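PDB 5HR4: MmeI from Methylophilus methylotrophus, which probably methylates adenine at N6 in its DNA recognition site with S-adenosyl-L-methionine and, as a Type IIL restriction-modification enzyme, also cleaves DNA. Local coordinates for residues T647-F652 with Q715-K720. Sequence-based numbering, arbitrary orientation.
Sequences TDDGNF and QEFRLK. With nucleotides of chain C.
Phe717, on helix 705-719 of the target recognition domain, offers one ring face to Asp649 in a type I' beta turn running from Asp648 to Asn651. The contact is a CH-pi one: Asp649 CB lies 3.6 Å from the Phe717 ring centroid. The Phe717 ring reaches the loop because chi1 (166°) sets CG opposite the backbone N; its edge meets Thr647 CG2 and the C5' of DG9 of chain C. Losing the ring to an alanine at this position is likely to leave Asp649 CB and that C5' without their nonpolar neighbour and the turn freer to shift beside the phosphate. To the phosphate Asp649 N gives a weak hydrogen bond, 3.0 Å to OP1 of DG9 of chain C. One residue along the helix, the bent chain of Arg718 brings NH1 to Thr647 O (3.3 Å), above the carbonyl plane; Arg718 NH2 donates to the carbonyl oxygens of Ser729 and Lys735, a spread of acceptors that suits a buried guanidinium. Asp649 and Gly650 fill the turn's central positions with positive phi (48° and 84°), which glycine adopts without strain. Behind this shell, Asp648 braces the turn with both carboxylate oxygens: OD1 accepts from Gly650 N, an Asx turn, and OD2 takes Phe652 N at 2.6 Å.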
loop_
_atom_site.group_PDB
_atom_site.type_symbol
_atom_site.label_atom_id
_atom_site.label_comp_id
_atom_site.label_asym_id
_atom_site.label_seq_id
_atom_site.Cartn_x
_atom_site.Cartn_y
_atom_site.Cartn_z
ATOM N N THR A 647 -23.911 -6.649 -14.786
ATOM C CA THR A 647 -22.974 -6.260 -15.843
ATOM C C THR A 647 -23.687 -5.562 -16.994
ATOM O O THR A 647 -23.739 -6.062 -18.114
ATOM C CB THR A 647 -22.193 -7.456 -16.371
ATOM O OG1 THR A 647 -21.727 -8.259 -15.277
ATOM C CG2 THR A 647 -20.989 -6.968 -17.160
ATOM N N ASP A 648 -24.252 -4.385 -16.712
ATOM C CA ASP A 648 -25.134 -3.754 -17.689
ATOM C C ASP A 648 -24.779 -2.308 -17.999
ATOM O O ASP A 648 -25.532 -1.641 -18.709
ATOM C CB ASP A 648 -26.591 -3.825 -17.219
ATOM C CG ASP A 648 -26.894 -2.853 -16.077
ATOM O OD1 ASP A 648 -25.939 -2.408 -15.389
ATOM O OD2 ASP A 648 -28.097 -2.547 -15.872
ATOM N N ASP A 649 -23.668 -1.803 -17.489
ATOM C CA ASP A 649 -23.356 -0.378 -17.582
ATOM C C ASP A 649 -24.546 0.499 -17.175
ATOM O O ASP A 649 -24.695 1.628 -17.664
ATOM C CB ASP A 649 -22.871 -0.013 -18.984
ATOM C CG ASP A 649 -22.123 1.295 -19.002
ATOM O OD1 ASP A 649 -21.077 1.389 -18.323
ATOM O OD2 ASP A 649 -22.576 2.227 -19.692
ATOM N N GLY A 650 -25.414 -0.022 -16.288
ATOM C CA GLY A 650 -26.557 0.715 -15.775
ATOM C C GLY A 650 -27.806 0.687 -16.633
ATOM O O GLY A 650 -28.856 1.179 -16.190
ATOM N N ASN A 651 -27.744 0.124 -17.843
ATOM C CA ASN A 651 -28.885 0.181 -18.751
ATOM C C ASN A 651 -30.138 -0.466 -18.175
ATOM O O ASN A 651 -31.250 -0.083 -18.553
ATOM C CB ASN A 651 -28.497 -0.456 -20.073
ATOM C CG ASN A 651 -27.409 0.322 -20.776
ATOM O OD1 ASN A 651 -26.276 -0.154 -20.933
ATOM N ND2 ASN A 651 -27.742 1.537 -21.208
ATOM N N PHE A 652 -30.001 -1.404 -17.252
ATOM C CA PHE A 652 -31.179 -1.987 -16.637
ATOM C C PHE A 652 -31.587 -1.324 -15.326
ATOM O O PHE A 652 -32.495 -1.834 -14.675
ATOM C CB PHE A 652 -30.972 -3.483 -16.392
ATOM C CG PHE A 652 -31.027 -4.299 -17.638
ATOM C CD1 PHE A 652 -31.592 -3.777 -18.786
ATOM C CD2 PHE A 652 -30.513 -5.577 -17.674
ATOM C CE1 PHE A 652 -31.647 -4.507 -19.946
ATOM C CE2 PHE A 652 -30.560 -6.319 -18.849
ATOM C CZ PHE A 652 -31.132 -5.778 -19.981
ATOM N N GLN A 715 -25.941 -5.240 -24.757
ATOM C CA GLN A 715 -25.170 -6.114 -25.644
ATOM C C GLN A 715 -23.917 -5.428 -26.187
ATOM O O GLN A 715 -22.846 -6.043 -26.259
ATOM C CB GLN A 715 -26.054 -6.593 -26.795
ATOM C CG GLN A 715 -25.287 -7.401 -27.837
ATOM C CD GLN A 715 -26.179 -8.231 -28.714
ATOM O OE1 GLN A 715 -26.658 -7.759 -29.748
ATOM N NE2 GLN A 715 -26.418 -9.480 -28.307
ATOM N N GLU A 716 -24.026 -4.157 -26.580
ATOM C CA GLU A 716 -22.857 -3.470 -27.116
ATOM C C GLU A 716 -21.805 -3.284 -26.048
ATOM O O GLU A 716 -20.608 -3.473 -26.306
ATOM C CB GLU A 716 -23.253 -2.130 -27.715
ATOM C CG GLU A 716 -23.814 -2.308 -29.111
ATOM C CD GLU A 716 -24.850 -1.276 -29.486
ATOM O OE1 GLU A 716 -25.167 -0.409 -28.637
ATOM O OE2 GLU A 716 -25.345 -1.338 -30.639
ATOM N N PHE A 717 -22.229 -2.912 -24.837
ATOM C CA PHE A 717 -21.276 -2.767 -23.746
ATOM C C PHE A 717 -20.639 -4.108 -23.434
ATOM O O PHE A 717 -19.411 -4.203 -23.275
ATOM C CB PHE A 717 -21.964 -2.178 -22.505
ATOM C CG PHE A 717 -21.157 -2.311 -21.232
ATOM C CD1 PHE A 717 -20.244 -1.324 -20.860
ATOM C CD2 PHE A 717 -21.304 -3.426 -20.409
ATOM C CE1 PHE A 717 -19.475 -1.448 -19.669
ATOM C CE2 PHE A 717 -20.552 -3.559 -19.228
ATOM C CZ PHE A 717 -19.634 -2.566 -18.863
ATOM N N ARG A 718 -21.456 -5.168 -23.370
ATOM C CA ARG A 718 -20.900 -6.460 -22.988
ATOM C C ARG A 718 -19.878 -6.963 -24.002
ATOM O O ARG A 718 -18.904 -7.616 -23.612
ATOM C CB ARG A 718 -22.017 -7.475 -22.769
ATOM C CG ARG A 718 -22.148 -7.905 -21.307
ATOM C CD ARG A 718 -23.552 -7.763 -20.756
ATOM N NE ARG A 718 -24.235 -9.045 -20.674
ATOM C CZ ARG A 718 -25.331 -9.267 -19.948
ATOM N NH1 ARG A 718 -25.871 -8.289 -19.224
ATOM N NH2 ARG A 718 -25.887 -10.476 -19.934
ATOM N N LEU A 719 -20.044 -6.647 -25.299
ATOM C CA LEU A 719 -19.066 -7.123 -26.284
ATOM C C LEU A 719 -17.737 -6.400 -26.149
ATOM O O LEU A 719 -16.678 -7.012 -26.318
ATOM C CB LEU A 719 -19.582 -6.973 -27.712
ATOM C CG LEU A 719 -20.713 -7.872 -28.199
ATOM C CD1 LEU A 719 -21.257 -7.229 -29.450
ATOM C CD2 LEU A 719 -20.240 -9.301 -28.447
ATOM N N LYS A 720 -17.763 -5.105 -25.826
ATOM C CA LYS A 720 -16.518 -4.382 -25.577
ATOM C C LYS A 720 -15.732 -4.923 -24.379
ATOM O O LYS A 720 -14.607 -4.461 -24.147
ATOM C CB LYS A 720 -16.793 -2.886 -25.346
ATOM C CG LYS A 720 -17.563 -2.158 -26.443
ATOM C CD LYS A 720 -17.370 -0.635 -26.317
ATOM C CE LYS A 720 -18.687 0.147 -26.494
ATOM N NZ LYS A 720 -19.414 0.417 -25.191
ATOM P P DG C 9 -21.398 -2.748 -14.248
ATOM O OP1 DG C 9 -21.522 -1.835 -15.396
ATOM O OP2 DG C 9 -22.477 -3.617 -13.726
ATOM O "O5'" DG C 9 -20.120 -3.672 -14.462
ATOM C "C5'" DG C 9 -18.971 -3.124 -15.020
ATOM C "C4'" DG C 9 -17.794 -4.029 -14.778
ATOM O "O4'" DG C 9 -17.655 -4.308 -13.356
ATOM C "C3'" DG C 9 -17.887 -5.398 -15.437
ATOM O "O3'" DG C 9 -16.588 -5.803 -15.741
ATOM C "C2'" DG C 9 -18.448 -6.249 -14.316
ATOM C "C1'" DG C 9 -17.601 -5.703 -13.195
ATOM N N9 DG C 9 -18.066 -6.055 -11.878
ATOM C C8 DG C 9 -19.365 -6.262 -11.460
ATOM N N7 DG C 9 -19.451 -6.598 -10.216
ATOM C C5 DG C 9 -18.118 -6.599 -9.779
ATOM C C6 DG C 9 -17.557 -6.872 -8.507
ATOM O O6 DG C 9 -18.136 -7.188 -7.464
ATOM N N1 DG C 9 -16.169 -6.765 -8.529
ATOM C C2 DG C 9 -15.425 -6.416 -9.628
ATOM N N2 DG C 9 -14.103 -6.345 -9.473
ATOM N N3 DG C 9 -15.936 -6.160 -10.797
ATOM C C4 DG C 9 -17.276 -6.267 -10.802
#